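Local coordinates for protein phosphoribosylformylglycinamidine synthase 2 (Thermus thermophilus, PDB 3VIU) that belongs to the AIR synthase-related, PurM-like family of proteins and holds a bound ADP and a magnesium ion, at residues 260-265 against 301-306; 26-31 against 295-300; 389-394 against 702-707; 625-630 against 651-656. All blocks are in the same frame, centred on the assembly; numbering follows the deposited sequence.

Contact 1. Residues 260-265 against 301-306; sequences MGAAGL and LSESQE
The type II beta turn from Gly261 to Gly264 receives the carboxylate of Glu303 at the N-H of Ala263. Ala263 N donates to Glu303 OE1 at 2.9 Å with an N-H...O angle of 164°. The bond is straight at the hydrogen, yet the donor comes from above the carboxylate plane, 45° out of it. Glu303 CG starts anti to its own carbonyl carbon (chi1 -62°) and the chain then runs extended across the turn; on the way CG passes 3.5 Å from Gly261 O, the atom that also accepts the turn-closing bond from Gly264 N. This turn joins strand 254-259 to helix 264-275 in the AIR synthase C-terminal-type domain, and Ala262 at its corner has its side chain about 5 Å from the bound ADP. On the helix side, Gly264 CA makes a C-H...O contact of 3.3 Å with Ser302 O. Two waters bridge the backbones. One donates to Met260 O and Ser304 O. The other accepts from Leu265 N at 3.0 Å and probably donates to Ser302 O, which Arg307 also binds. Ser302 OG accepts from Ser304 N in an ST turn and is hydrogen-bonded to Gly205 O.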
loop_
_atom_site.group_PDB
_atom_site.type_symbol
_atom_site.label_atom_id
_atom_site.label_comp_id
_atom_site.label_asym_id
_atom_site.label_seq_id
_atom_site.Cartn_x
_atom_site.Cartn_y
_atom_site.Cartn_z
HETATM N N MSE A 260 18.080 -7.764 -0.121
HETATM C CA MSE A 260 18.383 -8.010 1.268
HETATM C C MSE A 260 17.685 -6.960 2.109
HETATM O O MSE A 260 17.811 -5.761 1.865
HETATM C CB MSE A 260 19.894 -7.988 1.474
HETATM C CG MSE A 260 20.575 -9.101 0.702
HETATM SE SE MSE A 260 22.447 -9.237 1.044
HETATM C CE MSE A 260 22.391 -9.120 2.961
ATOM N N GLY A 261 16.913 -7.426 3.078
ATOM C CA GLY A 261 16.197 -6.514 3.941
ATOM C C GLY A 261 16.323 -6.996 5.361
ATOM O O GLY A 261 17.427 -7.177 5.870
ATOM N N ALA A 262 15.184 -7.211 6.000
ATOM C CA ALA A 262 15.168 -7.687 7.369
ATOM C C ALA A 262 15.899 -9.024 7.419
ATOM O O ALA A 262 15.604 -9.923 6.630
ATOM C CB ALA A 262 13.729 -7.852 7.839
ATOM N N ALA A 263 16.855 -9.139 8.338
ATOM C CA ALA A 263 17.628 -10.366 8.514
ATOM C C ALA A 263 18.724 -10.518 7.457
ATOM O O ALA A 263 19.338 -11.578 7.333
ATOM C CB ALA A 263 16.692 -11.582 8.496
ATOM N N GLY A 264 18.952 -9.445 6.704
ATOM C CA GLY A 264 19.973 -9.418 5.666
ATOM C C GLY A 264 20.302 -10.691 4.896
ATOM O O GLY A 264 19.435 -11.321 4.287
ATOM N N LEU A 265 21.582 -11.053 4.918
ATOM C CA LEU A 265 22.085 -12.236 4.226
ATOM C C LEU A 265 21.384 -13.515 4.648
ATOM O O LEU A 265 21.081 -14.366 3.816
ATOM C CB LEU A 265 23.590 -12.380 4.469
ATOM C CG LEU A 265 24.535 -11.438 3.728
ATOM C CD1 LEU A 265 25.911 -11.476 4.363
ATOM C CD2 LEU A 265 24.600 -11.846 2.273
ATOM N N LEU A 301 23.501 -10.882 10.221
ATOM C CA LEU A 301 22.261 -10.186 10.523
ATOM C C LEU A 301 22.201 -8.705 10.187
ATOM O O LEU A 301 21.192 -8.050 10.439
ATOM C CB LEU A 301 21.911 -10.416 11.995
ATOM C CG LEU A 301 21.843 -11.914 12.323
ATOM C CD1 LEU A 301 21.339 -12.136 13.734
ATOM C CD2 LEU A 301 20.930 -12.588 11.323
ATOM N N SER A 302 23.275 -8.167 9.623
ATOM C CA SER A 302 23.273 -6.767 9.250
ATOM C C SER A 302 22.148 -6.536 8.259
ATOM O O SER A 302 21.857 -7.394 7.426
ATOM C CB SER A 302 24.581 -6.377 8.577
ATOM O OG SER A 302 24.449 -5.111 7.952
ATOM N N GLU A 303 21.516 -5.375 8.348
ATOM C CA GLU A 303 20.443 -5.037 7.429
ATOM C C GLU A 303 20.837 -3.770 6.690
ATOM O O GLU A 303 20.015 -2.882 6.486
ATOM C CB GLU A 303 19.134 -4.840 8.194
ATOM C CG GLU A 303 18.687 -6.108 8.907
ATOM C CD GLU A 303 17.412 -5.933 9.711
ATOM O OE1 GLU A 303 16.934 -6.942 10.282
ATOM O OE2 GLU A 303 16.894 -4.794 9.769
ATOM N N SER A 304 22.108 -3.690 6.305
ATOM C CA SER A 304 22.608 -2.526 5.582
ATOM C C SER A 304 21.810 -2.362 4.298
ATOM O O SER A 304 21.463 -3.346 3.656
ATOM C CB SER A 304 24.094 -2.691 5.270
ATOM O OG SER A 304 24.849 -2.746 6.470
ATOM N N GLN A 305 21.521 -1.114 3.942
ATOM C CA GLN A 305 20.737 -0.792 2.753
ATOM C C GLN A 305 21.450 -1.034 1.431
ATOM O O GLN A 305 22.663 -1.254 1.388
ATOM C CB GLN A 305 20.281 0.668 2.801
ATOM C CG GLN A 305 19.481 1.046 4.034
ATOM C CD GLN A 305 18.168 0.302 4.127
ATOM O OE1 GLN A 305 17.365 0.317 3.199
ATOM N NE2 GLN A 305 17.943 -0.349 5.258
ATOM N N GLU A 306 20.662 -0.961 0.360
ATOM C CA GLU A 306 21.106 -1.166 -1.018
ATOM C C GLU A 306 22.047 -2.338 -1.267
ATOM O O GLU A 306 23.119 -2.177 -1.857
ATOM C CB GLU A 306 21.719 0.117 -1.608
ATOM C CG GLU A 306 22.175 1.146 -0.609
ATOM C CD GLU A 306 21.053 2.043 -0.107
ATOM O OE1 GLU A 306 21.296 2.759 0.884
ATOM O OE2 GLU A 306 19.945 2.046 -0.690
HETATM O O HOH W 1 19.732 -3.767 1.255
HETATM O O HOH W 2 23.536 -9.251 6.352
#

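Contact 2. Residues 26-31 against 295-300; sequences PNRVEL and TPEELL
Glu30 N donates to Asn27 OD1 at 2.7 Å, capping the helix start that sets Val29 against Glu297 and Leu300. Its N-H...O angle is 172°, and the donor lies nearly along the C=O axis of the Asn27 amide. The reciprocal bond runs from Asn27 N to Glu30 OE2 at 3.1 Å, and the side-chain ND2 of Asn27 is hydrogen-bonded to Val352 O, tying the capped end to strand 350-356. Across the contact the work is done by the two methyl groups of Val29. CG1, anti to the backbone N (chi1 173°), meets Leu300 CD1 at 3.7 Å, the two side chains crossing at about a right angle. CG2 lies 3.8 Å from Glu297 OE2 and, more loosely, 4.3 Å from Pro296 CB. Glu297 sets its CG between its own backbone N and carbonyl carbon and bends again at chi2 (-81°), which folds the carboxylate back over the start of its helix, where Thr295 OG1 gives OE1 a weak bond. Arg28 brings NE to 4.3 Å from Glu297 OE1, at the guanidinium edge and beyond salt-bridge distance; the charges probably attract only mildly. Thr295 N is bound by Glu298 OE2 at 2.8 Å, an oxygen that also has a salt bridge to Arg206. Thus the first turns of helices 28-37 and 296-301, one in the N-terminal linker domain and one in an AIR synthase C-terminal-type domain, pack beside an N-terminal capping box formed by Asn27 and Glu30.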
loop_
_atom_site.group_PDB
_atom_site.type_symbol
_atom_site.label_atom_id
_atom_site.label_comp_id
_atom_site.label_asym_id
_atom_site.label_seq_id
_atom_site.Cartn_x
_atom_site.Cartn_y
_atom_site.Cartn_z
ATOM N N PRO A 26 21.603 -25.333 19.089
ATOM C CA PRO A 26 22.297 -24.377 18.228
ATOM C C PRO A 26 23.369 -23.622 18.999
ATOM O O PRO A 26 23.216 -23.389 20.196
ATOM C CB PRO A 26 21.171 -23.455 17.786
ATOM C CG PRO A 26 20.353 -23.360 19.039
ATOM C CD PRO A 26 20.278 -24.814 19.479
ATOM N N ASN A 27 24.451 -23.241 18.325
ATOM C CA ASN A 27 25.497 -22.479 18.995
ATOM C C ASN A 27 24.971 -21.057 19.130
ATOM O O ASN A 27 23.814 -20.791 18.787
ATOM C CB ASN A 27 26.803 -22.494 18.191
ATOM C CG ASN A 27 26.602 -22.156 16.727
ATOM O OD1 ASN A 27 25.799 -21.289 16.378
ATOM N ND2 ASN A 27 27.346 -22.829 15.860
ATOM N N ARG A 28 25.797 -20.141 19.624
ATOM C CA ARG A 28 25.357 -18.760 19.790
ATOM C C ARG A 28 24.864 -18.150 18.469
ATOM O O ARG A 28 23.760 -17.608 18.400
ATOM C CB ARG A 28 26.490 -17.907 20.360
ATOM C CG ARG A 28 26.091 -16.464 20.614
ATOM C CD ARG A 28 27.289 -15.575 20.897
ATOM N NE ARG A 28 26.943 -14.159 20.778
ATOM C CZ ARG A 28 26.079 -13.527 21.572
ATOM N NH1 ARG A 28 25.466 -14.180 22.556
ATOM N NH2 ARG A 28 25.820 -12.240 21.379
ATOM N N VAL A 29 25.681 -18.242 17.423
ATOM C CA VAL A 29 25.317 -17.690 16.122
ATOM C C VAL A 29 23.978 -18.231 15.621
ATOM O O VAL A 29 23.074 -17.463 15.286
ATOM C CB VAL A 29 26.406 -17.991 15.066
ATOM C CG1 VAL A 29 25.930 -17.567 13.688
ATOM C CG2 VAL A 29 27.689 -17.262 15.426
ATOM N N GLU A 30 23.859 -19.555 15.570
ATOM C CA GLU A 30 22.631 -20.193 15.117
ATOM C C GLU A 30 21.422 -19.716 15.924
ATOM O O GLU A 30 20.330 -19.524 15.377
ATOM C CB GLU A 30 22.778 -21.717 15.209
ATOM C CG GLU A 30 23.778 -22.280 14.205
ATOM C CD GLU A 30 24.063 -23.756 14.395
ATOM O OE1 GLU A 30 24.559 -24.388 13.435
ATOM O OE2 GLU A 30 23.805 -24.284 15.501
ATOM N N LEU A 31 21.621 -19.513 17.224
ATOM C CA LEU A 31 20.536 -19.052 18.075
ATOM C C LEU A 31 20.090 -17.674 17.593
ATOM O O LEU A 31 18.896 -17.417 17.426
ATOM C CB LEU A 31 20.992 -18.964 19.533
ATOM C CG LEU A 31 20.054 -19.560 20.592
ATOM C CD1 LEU A 31 20.534 -19.131 21.964
ATOM C CD2 LEU A 31 18.624 -19.095 20.382
ATOM N N THR A 295 32.003 -9.511 13.618
ATOM C CA THR A 295 31.820 -10.907 13.979
ATOM C C THR A 295 30.853 -11.628 13.039
ATOM O O THR A 295 30.096 -10.994 12.298
ATOM C CB THR A 295 31.304 -11.022 15.411
ATOM O OG1 THR A 295 30.060 -10.320 15.531
ATOM C CG2 THR A 295 32.308 -10.425 16.369
ATOM N N PRO A 296 30.879 -12.969 13.046
ATOM C CA PRO A 296 29.973 -13.713 12.169
ATOM C C PRO A 296 28.508 -13.269 12.239
ATOM O O PRO A 296 27.918 -12.948 11.211
ATOM C CB PRO A 296 30.192 -15.156 12.609
ATOM C CG PRO A 296 31.661 -15.163 12.903
ATOM C CD PRO A 296 31.846 -13.877 13.690
ATOM N N GLU A 297 27.924 -13.228 13.434
ATOM C CA GLU A 297 26.523 -12.823 13.552
ATOM C C GLU A 297 26.261 -11.410 13.020
ATOM O O GLU A 297 25.211 -11.154 12.438
ATOM C CB GLU A 297 26.019 -12.949 15.003
ATOM C CG GLU A 297 26.671 -12.038 16.035
ATOM C CD GLU A 297 28.005 -12.562 16.538
ATOM O OE1 GLU A 297 28.577 -11.940 17.461
ATOM O OE2 GLU A 297 28.488 -13.591 16.017
ATOM N N GLU A 298 27.216 -10.504 13.205
ATOM C CA GLU A 298 27.078 -9.132 12.713
ATOM C C GLU A 298 26.957 -9.098 11.195
ATOM O O GLU A 298 26.140 -8.361 10.643
ATOM C CB GLU A 298 28.279 -8.288 13.134
ATOM C CG GLU A 298 28.247 -7.863 14.586
ATOM C CD GLU A 298 29.519 -7.165 15.018
ATOM O OE1 GLU A 298 29.503 -6.544 16.099
ATOM O OE2 GLU A 298 30.535 -7.246 14.286
ATOM N N LEU A 299 27.779 -9.889 10.518
ATOM C CA LEU A 299 27.734 -9.929 9.067
ATOM C C LEU A 299 26.435 -10.580 8.626
ATOM O O LEU A 299 25.743 -10.077 7.737
ATOM C CB LEU A 299 28.935 -10.708 8.519
ATOM C CG LEU A 299 30.306 -10.049 8.760
ATOM C CD1 LEU A 299 31.425 -11.025 8.439
ATOM C CD2 LEU A 299 30.423 -8.786 7.914
ATOM N N LEU A 300 26.094 -11.687 9.276
ATOM C CA LEU A 300 24.883 -12.437 8.951
ATOM C C LEU A 300 23.568 -11.696 9.174
ATOM O O LEU A 300 22.625 -11.852 8.399
ATOM C CB LEU A 300 24.851 -13.743 9.748
ATOM C CG LEU A 300 25.802 -14.864 9.323
ATOM C CD1 LEU A 300 25.878 -15.902 10.419
ATOM C CD2 LEU A 300 25.310 -15.487 8.036
#

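Contact 3. Residues 389-394 against 702-707; sequences ADPQEV and GVLEWS
Trp706 NE1 donates to Gln392 O at 2.7 Å, the one settled hydrogen bond between the helix start and the strand. Three measurements agree on its quality: the N-H...O angle is 166°, the acceptor lies 8° out of the indole plane, and the donor sits in the carbonyl plane on a lone pair. Further along the same ring edge, Pro391 O approaches CZ2 of Trp706 at 3.2 Å, so two successive helix carbonyls line the indole edge. The Gln392 side chain bends at chi2 (-66°) and carries its amide over one indole face, off-centre toward the rim. The end of that amide also lies against the backbone of Leu704 and Glu705. Beside it, Pro391 CG packs on Leu704 CD2 at 3.9 Å, ring and leucine crossing at about a right angle. Strand 702-707 is an outermost strand of a seven-stranded mixed sheet, antiparallel to strand 694-699, and helix 391-399 lies against the side chains of Leu704 and Trp706. A second shell fixes both partners. Asp390, the N-cap of this helix, accepts from Gln392 N through OD1 at 3.0 Å, and its carbonyl O takes bonds from both Glu393 N and Val394 N, holding the first turn, whose Pro391 and Gln392 carbonyls face the indole. On the strand, backbone bonds of Leu704 to Val697 and of Trp706 to Leu695 set the ladder, and Glu705 OE1 is hydrogen-bonded to Thr696 OG1. Trp706 also touches Leu395 and Arg396, one helical turn further on.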
loop_
_atom_site.group_PDB
_atom_site.type_symbol
_atom_site.label_atom_id
_atom_site.label_comp_id
_atom_site.label_asym_id
_atom_site.label_seq_id
_atom_site.Cartn_x
_atom_site.Cartn_y
_atom_site.Cartn_z
ATOM N N ALA A 389 -26.971 21.679 12.075
ATOM C CA ALA A 389 -25.895 22.627 11.850
ATOM C C ALA A 389 -26.124 23.368 10.551
ATOM O O ALA A 389 -26.861 22.905 9.685
ATOM C CB ALA A 389 -24.559 21.896 11.806
ATOM N N ASP A 390 -25.496 24.528 10.419
ATOM C CA ASP A 390 -25.638 25.314 9.207
ATOM C C ASP A 390 -24.776 24.701 8.105
ATOM O O ASP A 390 -23.553 24.765 8.158
ATOM C CB ASP A 390 -25.223 26.763 9.470
ATOM C CG ASP A 390 -25.153 27.587 8.203
ATOM O OD1 ASP A 390 -25.807 27.208 7.210
ATOM O OD2 ASP A 390 -24.452 28.620 8.200
ATOM N N PRO A 391 -25.412 24.082 7.095
ATOM C CA PRO A 391 -24.644 23.472 6.003
ATOM C C PRO A 391 -23.748 24.461 5.250
ATOM O O PRO A 391 -22.759 24.060 4.638
ATOM C CB PRO A 391 -25.725 22.829 5.121
ATOM C CG PRO A 391 -26.953 23.643 5.414
ATOM C CD PRO A 391 -26.860 23.883 6.903
ATOM N N GLN A 392 -24.080 25.748 5.299
ATOM C CA GLN A 392 -23.258 26.751 4.629
ATOM C C GLN A 392 -21.871 26.686 5.234
ATOM O O GLN A 392 -20.866 26.782 4.535
ATOM C CB GLN A 392 -23.808 28.162 4.852
ATOM C CG GLN A 392 -24.918 28.600 3.899
ATOM C CD GLN A 392 -24.446 28.723 2.461
ATOM O OE1 GLN A 392 -23.268 28.963 2.200
ATOM N NE2 GLN A 392 -25.368 28.574 1.523
ATOM N N GLU A 393 -21.826 26.505 6.548
ATOM C CA GLU A 393 -20.558 26.459 7.254
ATOM C C GLU A 393 -19.967 25.065 7.441
ATOM O O GLU A 393 -18.750 24.917 7.546
ATOM C CB GLU A 393 -20.695 27.175 8.601
ATOM C CG GLU A 393 -19.595 28.205 8.826
ATOM C CD GLU A 393 -18.646 27.801 9.934
ATOM O OE1 GLU A 393 -17.468 28.218 9.894
ATOM O OE2 GLU A 393 -19.090 27.074 10.854
ATOM N N VAL A 394 -20.811 24.041 7.478
ATOM C CA VAL A 394 -20.303 22.686 7.629
ATOM C C VAL A 394 -19.404 22.273 6.462
ATOM O O VAL A 394 -18.369 21.639 6.670
ATOM C CB VAL A 394 -21.451 21.670 7.779
ATOM C CG1 VAL A 394 -20.946 20.250 7.524
ATOM C CG2 VAL A 394 -22.025 21.765 9.189
ATOM N N GLY A 702 -34.625 25.850 0.265
ATOM C CA GLY A 702 -33.947 27.023 -0.253
ATOM C C GLY A 702 -32.643 26.665 -0.933
ATOM O O GLY A 702 -32.259 25.498 -0.991
ATOM N N VAL A 703 -31.954 27.681 -1.435
ATOM C CA VAL A 703 -30.693 27.503 -2.135
ATOM C C VAL A 703 -29.465 27.736 -1.263
ATOM O O VAL A 703 -29.348 28.750 -0.582
ATOM C CB VAL A 703 -30.615 28.452 -3.349
ATOM C CG1 VAL A 703 -29.220 28.434 -3.948
ATOM C CG2 VAL A 703 -31.642 28.040 -4.388
ATOM N N LEU A 704 -28.553 26.776 -1.288
ATOM C CA LEU A 704 -27.310 26.882 -0.541
ATOM C C LEU A 704 -26.303 27.284 -1.611
ATOM O O LEU A 704 -26.358 26.768 -2.727
ATOM C CB LEU A 704 -26.931 25.527 0.054
ATOM C CG LEU A 704 -27.869 24.926 1.101
ATOM C CD1 LEU A 704 -27.380 23.521 1.481
ATOM C CD2 LEU A 704 -27.920 25.831 2.323
ATOM N N GLU A 705 -25.395 28.199 -1.288
ATOM C CA GLU A 705 -24.420 28.659 -2.267
ATOM C C GLU A 705 -23.047 29.043 -1.726
ATOM O O GLU A 705 -22.922 29.644 -0.666
ATOM C CB GLU A 705 -25.002 29.840 -3.040
ATOM C CG GLU A 705 -24.044 30.453 -4.038
ATOM C CD GLU A 705 -24.753 31.321 -5.065
ATOM O OE1 GLU A 705 -25.517 30.769 -5.896
ATOM O OE2 GLU A 705 -24.553 32.554 -5.035
ATOM N N TRP A 706 -22.016 28.691 -2.485
ATOM C CA TRP A 706 -20.631 29.002 -2.134
ATOM C C TRP A 706 -19.896 29.428 -3.402
ATOM O O TRP A 706 -20.175 28.915 -4.493
ATOM C CB TRP A 706 -19.919 27.773 -1.590
ATOM C CG TRP A 706 -20.495 27.200 -0.353
ATOM C CD1 TRP A 706 -20.099 27.449 0.927
ATOM C CD2 TRP A 706 -21.511 26.193 -0.271
ATOM N NE1 TRP A 706 -20.794 26.648 1.804
ATOM C CE2 TRP A 706 -21.667 25.868 1.094
ATOM C CE3 TRP A 706 -22.300 25.533 -1.218
ATOM C CZ2 TRP A 706 -22.576 24.911 1.535
ATOM C CZ3 TRP A 706 -23.205 24.584 -0.780
ATOM C CH2 TRP A 706 -23.335 24.280 0.587
ATOM N N SER A 707 -18.965 30.366 -3.269
ATOM C CA SER A 707 -18.185 30.784 -4.421
ATOM C C SER A 707 -17.071 29.740 -4.513
ATOM O O SER A 707 -16.700 29.138 -3.505
ATOM C CB SER A 707 -17.592 32.177 -4.191
ATOM O OG SER A 707 -16.717 32.173 -3.072
#

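Contact 4. Residues 625-630 against 651-656; sequences GLLLAL and EALFGE
Leu627 N and Leu653 O make the direct hydrogen bond that joins helix 625-634 to the end of helix 650-653, both in the second AIR synthase C-terminal-type domain. At 3.1 Å, with an N-H...O angle of 168° and the donor in the carbonyl plane, it gives an acceptor to an amide of the first helical turn, where N-H groups generally lack an i-4 carbonyl within the helix. The amide one residue earlier is served by water: Leu626 N donates to it at 2.9 Å, and the same water also lies 3.0 Å from Ala652 O and 2.8 Å from Gly655 O. Close backbone approach accompanies these bonds. The CA atoms of Gly625 and Phe654 are 3.8 Å apart, and Gly625 CA makes a C-H...O contact of 3.5 Å with Phe654 O. The apolar contacts centre on Leu627. Its CD2 lies 3.7 Å from Leu653 CB and 3.9 Å from Phe654 CZ; the two leucines run side by side, pointing the same way, whereas the Phe654 ring is met obliquely. Phe654 CG, anti to the carbonyl carbon (chi1 -47°), brings this ring back toward Leu627, with Leu653 CB over one face. Glu656 extends the junction through Tyr453 and Gly624 N. The whole junction is buried: Leu626 packs on strand 661-665, helix 391-399 covers Phe654, and strand 702-707 reaches Leu627 through Trp706 and Leu653 through Leu704.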
loop_
_atom_site.group_PDB
_atom_site.type_symbol
_atom_site.label_atom_id
_atom_site.label_comp_id
_atom_site.label_asym_id
_atom_site.label_seq_id
_atom_site.Cartn_x
_atom_site.Cartn_y
_atom_site.Cartn_z
ATOM N N GLY A 625 -19.385 13.137 2.354
ATOM C CA GLY A 625 -20.656 13.157 1.652
ATOM C C GLY A 625 -20.734 13.827 0.291
ATOM O O GLY A 625 -19.746 14.338 -0.247
ATOM N N LEU A 626 -21.950 13.833 -0.247
ATOM C CA LEU A 626 -22.253 14.394 -1.556
ATOM C C LEU A 626 -21.710 15.791 -1.828
ATOM O O LEU A 626 -21.130 16.034 -2.881
ATOM C CB LEU A 626 -23.770 14.387 -1.781
ATOM C CG LEU A 626 -24.235 15.071 -3.073
ATOM C CD1 LEU A 626 -23.609 14.394 -4.285
ATOM C CD2 LEU A 626 -25.745 15.028 -3.163
ATOM N N LEU A 627 -21.898 16.712 -0.892
ATOM C CA LEU A 627 -21.433 18.079 -1.093
ATOM C C LEU A 627 -19.913 18.199 -1.175
ATOM O O LEU A 627 -19.388 18.922 -2.025
ATOM C CB LEU A 627 -21.993 18.997 0.004
ATOM C CG LEU A 627 -23.146 19.924 -0.412
ATOM C CD1 LEU A 627 -24.145 19.201 -1.279
ATOM C CD2 LEU A 627 -23.821 20.469 0.830
ATOM N N LEU A 628 -19.200 17.492 -0.303
ATOM C CA LEU A 628 -17.749 17.567 -0.358
ATOM C C LEU A 628 -17.261 17.019 -1.702
ATOM O O LEU A 628 -16.408 17.625 -2.349
ATOM C CB LEU A 628 -17.106 16.795 0.795
ATOM C CG LEU A 628 -15.611 17.119 0.844
ATOM C CD1 LEU A 628 -15.305 17.845 2.137
ATOM C CD2 LEU A 628 -14.789 15.849 0.710
ATOM N N ALA A 629 -17.815 15.887 -2.133
ATOM C CA ALA A 629 -17.420 15.303 -3.411
ATOM C C ALA A 629 -17.616 16.346 -4.501
ATOM O O ALA A 629 -16.744 16.566 -5.340
ATOM C CB ALA A 629 -18.268 14.074 -3.715
ATOM N N LEU A 630 -18.778 16.987 -4.469
ATOM C CA LEU A 630 -19.140 18.020 -5.426
ATOM C C LEU A 630 -18.107 19.151 -5.444
ATOM O O LEU A 630 -17.659 19.572 -6.514
ATOM C CB LEU A 630 -20.519 18.567 -5.064
ATOM C CG LEU A 630 -21.682 18.522 -6.060
ATOM C CD1 LEU A 630 -21.607 17.329 -6.989
ATOM C CD2 LEU A 630 -22.959 18.486 -5.256
ATOM N N GLU A 651 -27.566 14.035 6.798
ATOM C CA GLU A 651 -27.431 12.740 6.151
ATOM C C GLU A 651 -27.342 12.834 4.629
ATOM O O GLU A 651 -26.570 12.124 4.005
ATOM C CB GLU A 651 -28.597 11.829 6.535
ATOM C CG GLU A 651 -28.647 11.462 8.003
ATOM C CD GLU A 651 -29.837 10.578 8.330
ATOM O OE1 GLU A 651 -30.971 10.982 7.990
ATOM O OE2 GLU A 651 -29.648 9.490 8.923
ATOM N N ALA A 652 -28.119 13.719 4.028
ATOM C CA ALA A 652 -28.102 13.840 2.580
ATOM C C ALA A 652 -26.959 14.690 2.049
ATOM O O ALA A 652 -26.386 14.386 1.018
ATOM C CB ALA A 652 -29.431 14.398 2.087
ATOM N N LEU A 653 -26.615 15.754 2.752
ATOM C CA LEU A 653 -25.562 16.622 2.266
ATOM C C LEU A 653 -24.145 16.171 2.630
ATOM O O LEU A 653 -23.208 16.365 1.845
ATOM C CB LEU A 653 -25.816 18.053 2.763
ATOM C CG LEU A 653 -27.215 18.620 2.445
ATOM C CD1 LEU A 653 -27.398 19.975 3.107
ATOM C CD2 LEU A 653 -27.401 18.735 0.940
ATOM N N PHE A 654 -23.997 15.532 3.787
ATOM C CA PHE A 654 -22.680 15.110 4.261
ATOM C C PHE A 654 -22.559 13.666 4.719
ATOM O O PHE A 654 -21.458 13.211 5.014
ATOM C CB PHE A 654 -22.261 16.010 5.414
ATOM C CG PHE A 654 -22.463 17.460 5.137
ATOM C CD1 PHE A 654 -21.588 18.148 4.306
ATOM C CD2 PHE A 654 -23.532 18.144 5.707
ATOM C CE1 PHE A 654 -21.768 19.503 4.049
ATOM C CE2 PHE A 654 -23.726 19.497 5.457
ATOM C CZ PHE A 654 -22.839 20.182 4.625
ATOM N N GLY A 655 -23.685 12.961 4.801
ATOM C CA GLY A 655 -23.664 11.573 5.229
ATOM C C GLY A 655 -22.836 10.736 4.280
ATOM O O GLY A 655 -22.716 11.070 3.098
ATOM N N GLU A 656 -22.264 9.647 4.776
ATOM C CA GLU A 656 -21.441 8.804 3.915
ATOM C C GLU A 656 -22.103 7.470 3.553
ATOM O O GLU A 656 -22.866 6.912 4.337
ATOM C CB GLU A 656 -20.080 8.576 4.584
ATOM C CG GLU A 656 -19.556 9.847 5.244
ATOM C CD GLU A 656 -18.175 9.698 5.865
ATOM O OE1 GLU A 656 -17.812 8.576 6.290
ATOM O OE2 GLU A 656 -17.460 10.722 5.942
HETATM O O HOH W 3 -24.102 12.455 1.061
#

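In the fold
Contacts 1 and 4 are buried and combine backbone polar groups with bridging water, contact 1 adding a carboxylate and contact 4 a leucine-phenylalanine cluster, at the start of the helix that follows strand 254-259 or 618-620. Contacts 2 and 3 lie nearer the surface, where a capped helix start meets a neighbouring element: apolar methyls dominate contact 2, an indole N-H bond contact 3. The two seven-stranded sheets share one strand order; separately, the contacts form two touching pairs. Contacts 1 and 2 touch through Leu265 against Leu299 and Leu300, contacts 3 and 4 through Val394 and Trp706 against Phe654 and Leu627. The pairs sit on opposite sides of the chain's centre, contacts 1 and 4 having centres 48 Å apart.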